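Local coordinates for protein aromatic amino acid aminotransferase I (Candida albicans WO-1, PDB 6HNU) that probably transfers the amino group of aromatic amino acids to 2-oxoglutarate, with pyridoxal 5'-phosphate as cofactor, at residues Q116-H121 with A342-W347; A60-P65 with T81-F86; S299-P304 with D354-L359; W133-S138 with W310-K315. All coordinates share one frame; numbering follows the deposited sequence.

In the fold
Contact 2 comes first along the chain and closes before the others open; it ties strands 57-62 and 81-86 into a two-stranded sheet that meets the second subunit. Contacts 1 and 3 both use the long helix 334-377; their centres are about 13 Å apart and the Trp-347 and Trp-355 rings touch between them. Contact 4, nested in the loop closed by contact 1, joins strands 133-138 and 309-314 at one edge of the mixed central sheet. Helix 112-126 links it to contact 1 through the Lys-119 to Asp-134 salt bridge. Together the contacts run from the dimer interface, past the cofactor loop of contact 3, to the edge strand 133-138 of the central sheet.

Contact 1 (Q116-H121 with A342-W347); sequences QFIKEH and ALLRKW. With TRS (2-amino-2-hydroxymethyl-propane-1,3-diol), chain K.
The ring of Phe-117 is covered on one face by Leu-344, whose CB sits over its centre, 3.7 Å from the centroid and only 11° off the ring normal, a CH-pi contact. The Leu-344 side chain crosses the ring direction at about a right angle, and its CD1 comes within 3.9 Å of Phe-117 CD1. Phe-117 also stacks with His-349, one turn farther along the partner helix. The second flat group, the Arg-345 guanidinium, is approached at its edge: NH1 donates to O2 of the bound Tris molecule over 2.7 Å, at an N-H...O angle of 150°. NH2 points to OE1 of Gln-116, but that bond is doubtful because the amide oxygen is modelled too close to the Tris. With CG anti to the carbonyl carbon (chi1 -74°) and the chain extended to NE, Arg-345 spans the gap between the helices, while Asn-341 and the carbonyl of Glu-113 take further N-H groups. Glu-120 grips the Tris from the other helix: its OE2 accepts from Tris O1 at 2.6 Å and its OE1 from the Tris N at 3.0 Å. Deeper in, Ile-118 CD1 reaches Leu-344 CD1 at 4.3 Å, and the Ile-118 side chain also packs on Phe-298 and Trp-310. The local axes pass 10.9 Å apart, wide enough to take the aromatic ring between them. This is helix-on-helix packing of a fold type I aminotransferase, in which the long helix 334-377 lies across a helix that covers the central sheet.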
# COMPACT_ATOMS: atom_id res chain seq x y z
N GLN B 116 -4.78 -19.61 -1.69
CA GLN B 116 -5.56 -20.85 -1.88
C GLN B 116 -7.00 -20.65 -1.39
O GLN B 116 -7.95 -21.03 -2.10
CB GLN B 116 -4.92 -22.03 -1.16
CG GLN B 116 -5.74 -23.31 -1.31
CD GLN B 116 -5.11 -24.46 -0.56
OE1 GLN B 116 -4.98 -24.43 0.66
NE2 GLN B 116 -4.70 -25.49 -1.30
N PHE B 117 -7.18 -20.12 -0.19
CA PHE B 117 -8.52 -19.94 0.39
C PHE B 117 -9.31 -18.97 -0.50
O PHE B 117 -10.46 -19.25 -0.85
CB PHE B 117 -8.48 -19.41 1.82
CG PHE B 117 -9.85 -19.38 2.43
CD1 PHE B 117 -10.71 -18.31 2.17
CD2 PHE B 117 -10.27 -20.38 3.27
CE1 PHE B 117 -11.95 -18.26 2.75
CE2 PHE B 117 -11.53 -20.35 3.83
CZ PHE B 117 -12.36 -19.29 3.58
N ILE B 118 -8.69 -17.86 -0.85
CA ILE B 118 -9.42 -16.77 -1.55
C ILE B 118 -9.70 -17.22 -3.00
O ILE B 118 -10.76 -16.89 -3.54
CB ILE B 118 -8.63 -15.45 -1.33
CG1 ILE B 118 -9.54 -14.30 -0.93
CG2 ILE B 118 -7.74 -15.11 -2.50
CD1 ILE B 118 -10.38 -14.60 0.29
N LYS B 119 -8.84 -18.04 -3.59
CA LYS B 119 -9.10 -18.60 -4.93
C LYS B 119 -10.26 -19.59 -4.87
O LYS B 119 -11.13 -19.56 -5.76
CB LYS B 119 -7.83 -19.18 -5.54
CG LYS B 119 -7.99 -19.58 -6.99
CD LYS B 119 -6.69 -19.91 -7.73
CE LYS B 119 -6.91 -20.17 -9.20
NZ LYS B 119 -5.64 -20.33 -9.94
N GLU B 120 -10.31 -20.46 -3.86
CA GLU B 120 -11.43 -21.41 -3.69
C GLU B 120 -12.73 -20.62 -3.51
O GLU B 120 -13.72 -20.98 -4.14
CB GLU B 120 -11.22 -22.29 -2.47
CG GLU B 120 -10.10 -23.30 -2.67
CD GLU B 120 -9.67 -24.08 -1.43
OE1 GLU B 120 -9.91 -23.64 -0.26
OE2 GLU B 120 -9.07 -25.14 -1.63
N HIS B 121 -12.72 -19.62 -2.64
CA HIS B 121 -13.87 -18.70 -2.42
C HIS B 121 -14.36 -18.14 -3.76
O HIS B 121 -15.58 -18.30 -4.09
CB HIS B 121 -13.51 -17.61 -1.43
CG HIS B 121 -14.57 -16.56 -1.35
ND1 HIS B 121 -15.80 -16.79 -0.73
CD2 HIS B 121 -14.62 -15.31 -1.87
CE1 HIS B 121 -16.55 -15.71 -0.86
NE2 HIS B 121 -15.84 -14.77 -1.57
N ALA B 342 -5.81 -17.11 9.18
CA ALA B 342 -6.12 -17.84 10.44
C ALA B 342 -7.63 -17.80 10.68
O ALA B 342 -8.22 -18.86 10.87
CB ALA B 342 -5.33 -17.28 11.56
N LEU B 343 -8.26 -16.62 10.55
CA LEU B 343 -9.71 -16.46 10.75
C LEU B 343 -10.45 -17.29 9.70
O LEU B 343 -11.33 -18.06 10.09
CB LEU B 343 -10.08 -14.98 10.75
CG LEU B 343 -11.57 -14.68 10.81
CD1 LEU B 343 -11.82 -13.33 11.50
CD2 LEU B 343 -12.17 -14.70 9.42
N LEU B 344 -10.10 -17.19 8.42
CA LEU B 344 -10.88 -17.83 7.34
C LEU B 344 -10.76 -19.35 7.45
O LEU B 344 -11.77 -20.03 7.18
CB LEU B 344 -10.41 -17.30 5.98
CG LEU B 344 -10.74 -15.82 5.71
CD1 LEU B 344 -9.93 -15.31 4.54
CD2 LEU B 344 -12.21 -15.62 5.45
N ARG B 345 -9.59 -19.86 7.80
CA ARG B 345 -9.34 -21.33 7.89
C ARG B 345 -9.96 -21.87 9.18
O ARG B 345 -10.41 -23.02 9.15
CB ARG B 345 -7.85 -21.61 7.79
CG ARG B 345 -7.38 -21.43 6.36
CD ARG B 345 -5.92 -21.67 6.13
NE ARG B 345 -5.64 -21.59 4.71
CZ ARG B 345 -5.83 -22.58 3.84
NH1 ARG B 345 -6.29 -23.75 4.26
NH2 ARG B 345 -5.57 -22.40 2.56
N LYS B 346 -10.06 -21.06 10.22
CA LYS B 346 -10.69 -21.48 11.50
C LYS B 346 -12.21 -21.61 11.26
O LYS B 346 -12.83 -22.61 11.65
CB LYS B 346 -10.37 -20.52 12.64
CG LYS B 346 -11.01 -20.89 13.98
CD LYS B 346 -10.53 -22.25 14.48
CE LYS B 346 -11.20 -22.67 15.77
NZ LYS B 346 -10.74 -24.02 16.17
N TRP B 347 -12.78 -20.64 10.54
CA TRP B 347 -14.21 -20.67 10.17
C TRP B 347 -14.45 -21.72 9.09
O TRP B 347 -15.54 -22.34 9.07
CB TRP B 347 -14.62 -19.28 9.70
CG TRP B 347 -14.70 -18.23 10.75
CD1 TRP B 347 -14.49 -18.31 12.10
CD2 TRP B 347 -15.11 -16.88 10.50
NE1 TRP B 347 -14.71 -17.09 12.68
CE2 TRP B 347 -15.10 -16.20 11.72
CE3 TRP B 347 -15.48 -16.20 9.34
CZ2 TRP B 347 -15.45 -14.85 11.82
CZ3 TRP B 347 -15.83 -14.87 9.43
CH2 TRP B 347 -15.83 -14.20 10.66
C TRS K . -8.19 -26.50 1.91
C1 TRS K . -8.71 -27.11 0.61
C2 TRS K . -6.70 -26.16 1.76
C3 TRS K . -8.41 -27.49 3.04
N TRS K . -8.95 -25.21 2.14
O1 TRS K . -7.75 -27.04 -0.43
O2 TRS K . -6.00 -26.17 2.99
O3 TRS K . -8.45 -26.88 4.32

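Contact 2 (A60-P65 with T81-F86); sequences ADIPTP and TTIEVF
Ala-60, Asp-61 and Ile-62 pair with Ile-83, Thr-82 and Thr-81 in a small antiparallel hairpin whose two strands are joined by a long loop without helix or strand. Ala-60 and Ile-83 form one hydrogen-bonded pair, with Ile-83 N to Ala-60 O at 2.9 Å and Ala-60 N to Ile-83 O at 3.0 Å. Ile-62 and Thr-81 form the other, both bonds being close to straight. Asp-61 and Thr-82 make the non-hydrogen-bonded pair between them, and there the side chains supply the polar link. They lie side by side, pointing the same way, and Thr-82 OG1 donates to Asp-61 OD1 over 2.5 Å. The hydroxyl meets that oxygen from above the carboxylate plane, 46° out of it. The hairpin does not end at its own edge: Ala-60 and Asp-61 also pair antiparallel with a strand of the second subunit, so the sheet continues through the dimer interface. The face bearing Ala-60, Ile-62, Thr-81 and Ile-83, opposite that of Asp-61 and Thr-82, is turned to helix 334-377, where Trp-347 and Lys-346 touch it. On this face Ile-62 holds CG1 between its backbone N and carbonyl carbon (chi1 73°), which lays CG1 3.6 Å from Thr-81 CG2 and carries CD1 across Ile-83, 3.9 Å from its CG2. The two isoleucines meet at about a right angle, and Ala-60 CB fits beside Ile-83 CG1 at 4.0 Å. Beyond the strand, the carbonyl of Pro-63 accepts the indole N-H of Trp-347.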
# COMPACT_ATOMS: atom_id res chain seq x y z
N ALA B 60 -5.69 -13.60 18.04
CA ALA B 60 -6.93 -12.81 18.00
C ALA B 60 -8.09 -13.63 18.57
O ALA B 60 -8.10 -14.85 18.41
CB ALA B 60 -7.23 -12.36 16.60
N ASP B 61 -9.04 -12.94 19.21
CA ASP B 61 -10.31 -13.55 19.66
C ASP B 61 -11.36 -13.17 18.63
O ASP B 61 -11.45 -11.96 18.31
CB ASP B 61 -10.66 -13.06 21.05
CG ASP B 61 -9.76 -13.62 22.15
OD1 ASP B 61 -8.86 -14.48 21.85
OD2 ASP B 61 -10.00 -13.19 23.29
N ILE B 62 -12.04 -14.17 18.07
CA ILE B 62 -13.01 -14.01 16.96
C ILE B 62 -14.29 -14.76 17.29
O ILE B 62 -14.28 -15.66 18.12
CB ILE B 62 -12.35 -14.49 15.65
CG1 ILE B 62 -12.24 -16.02 15.59
CG2 ILE B 62 -10.99 -13.80 15.51
CD1 ILE B 62 -11.52 -16.54 14.34
N PRO B 63 -15.41 -14.39 16.65
CA PRO B 63 -16.67 -15.11 16.86
C PRO B 63 -16.68 -16.50 16.20
O PRO B 63 -15.75 -16.78 15.40
CB PRO B 63 -17.74 -14.16 16.29
CG PRO B 63 -17.00 -13.34 15.27
CD PRO B 63 -15.59 -13.18 15.82
N THR B 64 -17.68 -17.34 16.55
CA THR B 64 -17.73 -18.77 16.17
C THR B 64 -18.90 -19.02 15.24
O THR B 64 -20.03 -18.62 15.51
CB THR B 64 -17.75 -19.69 17.39
OG1 THR B 64 -18.88 -19.35 18.19
CG2 THR B 64 -16.47 -19.56 18.20
N PRO B 65 -18.68 -19.69 14.08
CA PRO B 65 -19.77 -20.11 13.24
C PRO B 65 -20.70 -20.98 14.08
O PRO B 65 -20.21 -21.73 14.93
CB PRO B 65 -19.11 -20.91 12.14
CG PRO B 65 -17.67 -20.44 12.12
CD PRO B 65 -17.37 -20.11 13.56
N THR B 81 -13.50 -17.75 19.97
CA THR B 81 -12.35 -18.68 19.82
C THR B 81 -11.07 -17.85 19.66
O THR B 81 -11.14 -16.73 19.07
CB THR B 81 -12.63 -19.71 18.73
OG1 THR B 81 -11.71 -20.80 18.89
CG2 THR B 81 -12.50 -19.16 17.33
N THR B 82 -9.96 -18.34 20.20
CA THR B 82 -8.64 -17.70 20.08
C THR B 82 -7.89 -18.39 18.94
O THR B 82 -7.64 -19.60 19.04
CB THR B 82 -7.89 -17.68 21.42
OG1 THR B 82 -8.72 -16.97 22.35
CG2 THR B 82 -6.51 -17.07 21.32
N ILE B 83 -7.53 -17.63 17.91
CA ILE B 83 -6.60 -18.11 16.84
C ILE B 83 -5.20 -17.61 17.21
O ILE B 83 -5.06 -16.50 17.72
CB ILE B 83 -7.05 -17.66 15.44
CG1 ILE B 83 -7.37 -16.16 15.42
CG2 ILE B 83 -8.24 -18.49 14.98
CD1 ILE B 83 -7.55 -15.53 14.05
N GLU B 84 -4.20 -18.43 16.94
CA GLU B 84 -2.79 -18.20 17.27
C GLU B 84 -1.97 -18.44 16.01
O GLU B 84 -2.17 -19.48 15.34
CB GLU B 84 -2.35 -19.15 18.37
CG GLU B 84 -3.07 -18.92 19.68
CD GLU B 84 -2.34 -19.56 20.85
OE1 GLU B 84 -1.98 -20.73 20.70
OE2 GLU B 84 -2.06 -18.85 21.87
N VAL B 85 -1.13 -17.46 15.69
CA VAL B 85 -0.04 -17.63 14.71
C VAL B 85 1.30 -17.45 15.42
O VAL B 85 1.71 -16.32 15.74
CB VAL B 85 -0.21 -16.70 13.51
CG1 VAL B 85 0.83 -17.05 12.47
CG2 VAL B 85 -1.63 -16.82 12.93
N PHE B 86 2.00 -18.56 15.62
CA PHE B 86 3.37 -18.58 16.15
C PHE B 86 4.38 -18.21 15.05
O PHE B 86 4.09 -18.38 13.83
CB PHE B 86 3.67 -19.97 16.71
CG PHE B 86 2.95 -20.27 17.99
CD1 PHE B 86 1.68 -20.82 17.97
CD2 PHE B 86 3.55 -20.02 19.21
CE1 PHE B 86 1.03 -21.12 19.16
CE2 PHE B 86 2.89 -20.31 20.40
CZ PHE B 86 1.64 -20.86 20.37

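Contact 3 (S299-P304 with D354-L359); sequences SKVLAP and DWLIGL. With PLP (pyridoxal-5'-phosphate), chain I.
Val-301 belongs to the loop of the pyridoxal-phosphate pocket and is fixed from behind by Trp-355 of helix 334-377. The indole NE1 donates to Val-301 O over 2.9 Å with an N-H...O angle of 154°. That oxygen lies at the ring edge, in the indole plane, whereas the nitrogen stands well above the plane of the carbonyl, 41° out of it. Val-301 carries the apolar part too: CG1, anti to the backbone N (chi1 172°), reaches Leu-356 CD2 at 3.6 Å and Trp-355 CD1 at 3.9 Å. The other branch, CG2, meets Leu-359 CD2 at 4.1 Å. In fold type I aminotransferases the cofactor lysine sits on such a loop between two strands of the large sheet, and the position of Lys-300 is consistent with that role. It lines both the cofactor and the phenylalanine pockets, and its NZ is hydrogen-bonded to Tyr-105 of the second subunit. Next to it, Ser-299 OG donates to phosphate O2P of the cofactor at 2.7 Å; Ser-297, Thr-142 and Arg-307 are also bonded to the cofactor. On the helix side, Trp-355 meets Phe-67 edge-to-face and packs on Tyr-52 of the second subunit.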
# COMPACT_ATOMS: atom_id res chain seq x y z
N SER B 299 -12.95 -5.13 3.29
CA SER B 299 -13.24 -3.90 4.07
C SER B 299 -14.67 -3.89 4.60
O SER B 299 -14.81 -3.52 5.78
CB SER B 299 -12.90 -2.64 3.29
OG SER B 299 -11.51 -2.56 3.16
N LYS B 300 -15.67 -4.24 3.80
CA LYS B 300 -17.09 -4.10 4.20
C LYS B 300 -17.60 -5.42 4.80
O LYS B 300 -18.79 -5.46 5.22
CB LYS B 300 -18.00 -3.75 3.03
CG LYS B 300 -17.48 -2.73 2.05
CD LYS B 300 -17.13 -1.43 2.64
CE LYS B 300 -16.56 -0.53 1.55
NZ LYS B 300 -16.27 0.83 2.06
N VAL B 301 -16.75 -6.45 4.84
CA VAL B 301 -17.12 -7.84 5.26
C VAL B 301 -16.47 -8.13 6.62
O VAL B 301 -17.19 -8.59 7.54
CB VAL B 301 -16.75 -8.88 4.20
CG1 VAL B 301 -16.95 -10.28 4.75
CG2 VAL B 301 -17.53 -8.68 2.91
N LEU B 302 -15.18 -7.88 6.78
CA LEU B 302 -14.48 -8.11 8.06
C LEU B 302 -14.21 -6.75 8.71
O LEU B 302 -14.90 -6.42 9.71
CB LEU B 302 -13.21 -8.92 7.79
CG LEU B 302 -13.40 -10.30 7.16
CD1 LEU B 302 -12.05 -10.99 7.04
CD2 LEU B 302 -14.37 -11.19 7.95
N ALA B 303 -13.27 -5.96 8.18
CA ALA B 303 -12.98 -4.60 8.73
C ALA B 303 -12.13 -3.83 7.72
O ALA B 303 -11.24 -4.40 7.11
CB ALA B 303 -12.30 -4.71 10.07
N PRO B 304 -12.34 -2.51 7.56
CA PRO B 304 -11.50 -1.71 6.67
C PRO B 304 -10.00 -1.76 6.99
O PRO B 304 -9.17 -1.70 6.06
CB PRO B 304 -12.04 -0.28 6.86
CG PRO B 304 -13.46 -0.45 7.36
CD PRO B 304 -13.43 -1.72 8.18
N ASP B 354 -21.39 -18.79 6.46
CA ASP B 354 -22.31 -18.44 7.56
C ASP B 354 -22.19 -16.94 7.86
O ASP B 354 -23.22 -16.27 8.19
CB ASP B 354 -22.03 -19.25 8.83
CG ASP B 354 -22.27 -20.76 8.75
OD1 ASP B 354 -23.16 -21.17 8.01
OD2 ASP B 354 -21.59 -21.48 9.51
N TRP B 355 -20.96 -16.43 7.85
CA TRP B 355 -20.71 -15.02 8.15
C TRP B 355 -21.40 -14.14 7.10
O TRP B 355 -22.08 -13.15 7.47
CB TRP B 355 -19.21 -14.75 8.24
CG TRP B 355 -18.93 -13.30 8.48
CD1 TRP B 355 -18.66 -12.34 7.54
CD2 TRP B 355 -18.96 -12.65 9.74
NE1 TRP B 355 -18.44 -11.15 8.16
CE2 TRP B 355 -18.64 -11.29 9.50
CE3 TRP B 355 -19.14 -13.08 11.06
CZ2 TRP B 355 -18.51 -10.37 10.53
CZ3 TRP B 355 -19.02 -12.16 12.08
CH2 TRP B 355 -18.72 -10.82 11.82
N LEU B 356 -21.23 -14.48 5.83
CA LEU B 356 -21.83 -13.72 4.69
C LEU B 356 -23.36 -13.81 4.73
O LEU B 356 -24.02 -12.80 4.39
CB LEU B 356 -21.25 -14.25 3.38
CG LEU B 356 -19.73 -14.18 3.28
CD1 LEU B 356 -19.30 -14.75 1.95
CD2 LEU B 356 -19.20 -12.75 3.46
N ILE B 357 -23.93 -14.92 5.23
CA ILE B 357 -25.41 -15.07 5.34
C ILE B 357 -25.92 -14.21 6.50
O ILE B 357 -26.98 -13.57 6.36
CB ILE B 357 -25.73 -16.58 5.46
CG1 ILE B 357 -25.56 -17.26 4.10
CG2 ILE B 357 -27.12 -16.82 6.04
CD1 ILE B 357 -25.35 -18.74 4.19
N GLY B 358 -25.17 -14.13 7.59
CA GLY B 358 -25.43 -13.25 8.74
C GLY B 358 -25.34 -11.79 8.30
O GLY B 358 -26.23 -10.98 8.66
N LEU B 359 -24.33 -11.46 7.49
CA LEU B 359 -24.16 -10.09 6.95
C LEU B 359 -25.38 -9.72 6.10
O LEU B 359 -25.93 -8.63 6.31
CB LEU B 359 -22.83 -10.04 6.20
CG LEU B 359 -22.33 -8.67 5.75
CD1 LEU B 359 -22.10 -7.74 6.93
CD2 LEU B 359 -21.03 -8.81 4.95
N1 PLP I . -14.39 1.27 -4.06
C2 PLP I . -15.59 1.81 -3.84
C2A PLP I . -16.51 2.02 -4.99
C3 PLP I . -16.00 2.17 -2.55
O3 PLP I . -17.22 2.78 -2.41
C4 PLP I . -15.11 1.97 -1.48
C4A PLP I . -15.50 2.38 -0.13
C5 PLP I . -13.87 1.37 -1.72
C6 PLP I . -13.55 1.07 -3.02
C5A PLP I . -12.84 1.20 -0.63
O4P PLP I . -12.26 -0.13 -0.66
P PLP I . -11.09 -0.59 0.23
O1P PLP I . -11.03 -2.06 -0.11
O2P PLP I . -11.50 -0.29 1.70
O3P PLP I . -9.85 0.19 -0.18

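Contact 4 (W133-S138 with W310-K315); sequences WDVIVS and WIVGQK
Val-135 and Val-312 lie side by side and point the same way, with Val-135 CG1 3.9 Å from Val-312 CG2. Flanking them on the side of helix 112-126 are two tryptophans. Trp-133 holds its CG between the backbone N and carbonyl carbon (chi1 72°), which turns CE3 to within 3.9 Å of Val-312 CG1; its ring is also in cation-pi contact with Lys-119. Trp-310 runs alongside Val-135, its CD1 4.2 Å from CG1. On the other face Ile-136 and Ile-311 meet, CG1 of the first 4.0 Å from CB of the second, where both side chains pack on helix 315-327. Lys-315, bent at chi2 and chi3 (91° and 85°), folds back over the strand end: its CD rests 3.7 Å from Asp-134 CB, and NZ makes a weak bond to Trp-133 O. The Asp-134 carboxylate is engaged through OD1, in a salt bridge with Lys-119 and a weak bond from Val-135 N. At the far end Ser-138 OG accepts from Gly-140 N and shares a water, 2.7 Å away, which donates to Trp-310 O over 2.9 Å. Antiparallel backbone bonds join Asp-134 with Gly-313 and Ile-136 with Ile-311, Ile-311 N to Ile-136 O being 2.9 Å. Strand 309-314 pairs antiparallel with both its neighbours amid otherwise mostly parallel strands, the pattern of the large-domain sheet in fold type I enzymes, and Ser-138 lies two residues before Gly-140, the first of the cofactor-pocket residues Gly-140 to Thr-142.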
# COMPACT_ATOMS: atom_id res chain seq x y z
N TRP B 133 -7.19 -18.10 -15.39
CA TRP B 133 -7.57 -17.03 -14.44
C TRP B 133 -6.76 -17.20 -13.17
O TRP B 133 -6.21 -18.34 -12.89
CB TRP B 133 -9.08 -17.02 -14.14
CG TRP B 133 -9.55 -18.15 -13.28
CD1 TRP B 133 -9.83 -19.41 -13.72
CD2 TRP B 133 -9.78 -18.16 -11.86
NE1 TRP B 133 -10.24 -20.19 -12.67
CE2 TRP B 133 -10.19 -19.47 -11.51
CE3 TRP B 133 -9.69 -17.20 -10.83
CZ2 TRP B 133 -10.53 -19.83 -10.20
CZ3 TRP B 133 -10.01 -17.56 -9.54
CH2 TRP B 133 -10.44 -18.86 -9.24
N ASP B 134 -6.62 -16.12 -12.42
CA ASP B 134 -5.88 -16.17 -11.15
C ASP B 134 -6.39 -15.08 -10.22
O ASP B 134 -7.26 -14.29 -10.63
CB ASP B 134 -4.37 -16.07 -11.38
CG ASP B 134 -3.57 -16.89 -10.37
OD1 ASP B 134 -4.17 -17.69 -9.60
OD2 ASP B 134 -2.37 -16.70 -10.36
N VAL B 135 -5.87 -15.14 -9.01
CA VAL B 135 -6.04 -14.08 -7.98
C VAL B 135 -4.65 -13.68 -7.50
O VAL B 135 -3.76 -14.54 -7.35
CB VAL B 135 -6.93 -14.59 -6.85
CG1 VAL B 135 -8.30 -14.94 -7.36
CG2 VAL B 135 -6.33 -15.79 -6.17
N ILE B 136 -4.48 -12.38 -7.26
CA ILE B 136 -3.31 -11.80 -6.58
C ILE B 136 -3.84 -10.93 -5.43
O ILE B 136 -5.01 -10.51 -5.46
CB ILE B 136 -2.44 -11.00 -7.57
CG1 ILE B 136 -3.19 -9.85 -8.25
CG2 ILE B 136 -1.83 -11.97 -8.60
CD1 ILE B 136 -2.33 -8.86 -9.03
N VAL B 137 -3.02 -10.71 -4.44
CA VAL B 137 -3.39 -9.86 -3.29
C VAL B 137 -3.32 -8.39 -3.70
O VAL B 137 -2.57 -8.00 -4.65
CB VAL B 137 -2.53 -10.20 -2.07
CG1 VAL B 137 -2.79 -11.62 -1.64
CG2 VAL B 137 -1.04 -9.92 -2.31
N SER B 138 -4.13 -7.60 -3.02
CA SER B 138 -4.09 -6.12 -3.01
C SER B 138 -4.09 -5.67 -1.56
O SER B 138 -4.34 -6.49 -0.66
CB SER B 138 -5.27 -5.56 -3.74
OG SER B 138 -6.43 -5.66 -2.92
N TRP B 310 -8.11 -8.56 -2.91
CA TRP B 310 -7.50 -9.32 -4.01
C TRP B 310 -8.05 -8.84 -5.35
O TRP B 310 -9.03 -8.04 -5.41
CB TRP B 310 -7.62 -10.84 -3.77
CG TRP B 310 -9.01 -11.35 -3.74
CD1 TRP B 310 -9.67 -11.95 -4.77
CD2 TRP B 310 -9.94 -11.29 -2.65
NE1 TRP B 310 -10.93 -12.29 -4.37
CE2 TRP B 310 -11.14 -11.89 -3.09
CE3 TRP B 310 -9.88 -10.78 -1.35
CZ2 TRP B 310 -12.26 -12.00 -2.28
CZ3 TRP B 310 -10.99 -10.88 -0.54
CH2 TRP B 310 -12.16 -11.48 -1.01
N ILE B 311 -7.42 -9.31 -6.40
CA ILE B 311 -7.76 -8.91 -7.79
C ILE B 311 -7.92 -10.20 -8.55
O ILE B 311 -7.02 -11.05 -8.44
CB ILE B 311 -6.69 -7.98 -8.37
CG1 ILE B 311 -6.51 -6.71 -7.52
CG2 ILE B 311 -6.97 -7.62 -9.81
CD1 ILE B 311 -5.21 -5.94 -7.78
N VAL B 312 -9.04 -10.36 -9.27
CA VAL B 312 -9.36 -11.53 -10.11
C VAL B 312 -9.27 -11.11 -11.57
O VAL B 312 -9.90 -10.11 -11.96
CB VAL B 312 -10.71 -12.16 -9.79
CG1 VAL B 312 -10.81 -13.53 -10.43
CG2 VAL B 312 -10.97 -12.21 -8.29
N GLY B 313 -8.59 -11.92 -12.36
CA GLY B 313 -8.46 -11.67 -13.80
C GLY B 313 -7.52 -12.66 -14.47
O GLY B 313 -7.09 -13.65 -13.85
N GLN B 314 -7.27 -12.43 -15.75
CA GLN B 314 -6.50 -13.42 -16.52
C GLN B 314 -5.03 -13.30 -16.10
O GLN B 314 -4.59 -12.20 -15.72
CB GLN B 314 -6.77 -13.35 -18.01
CG GLN B 314 -6.36 -12.09 -18.70
CD GLN B 314 -6.36 -12.35 -20.19
OE1 GLN B 314 -5.50 -13.07 -20.70
NE2 GLN B 314 -7.37 -11.86 -20.90
N LYS B 315 -4.33 -14.43 -16.13
CA LYS B 315 -2.94 -14.58 -15.63
C LYS B 315 -2.06 -13.47 -16.18
O LYS B 315 -1.35 -12.85 -15.40
CB LYS B 315 -2.36 -15.93 -16.07
CG LYS B 315 -1.57 -16.65 -15.02
CD LYS B 315 -2.45 -17.57 -14.21
CE LYS B 315 -2.64 -18.93 -14.85
NZ LYS B 315 -3.47 -19.80 -13.99
O HOH W 1 -8.62 -5.34 -4.39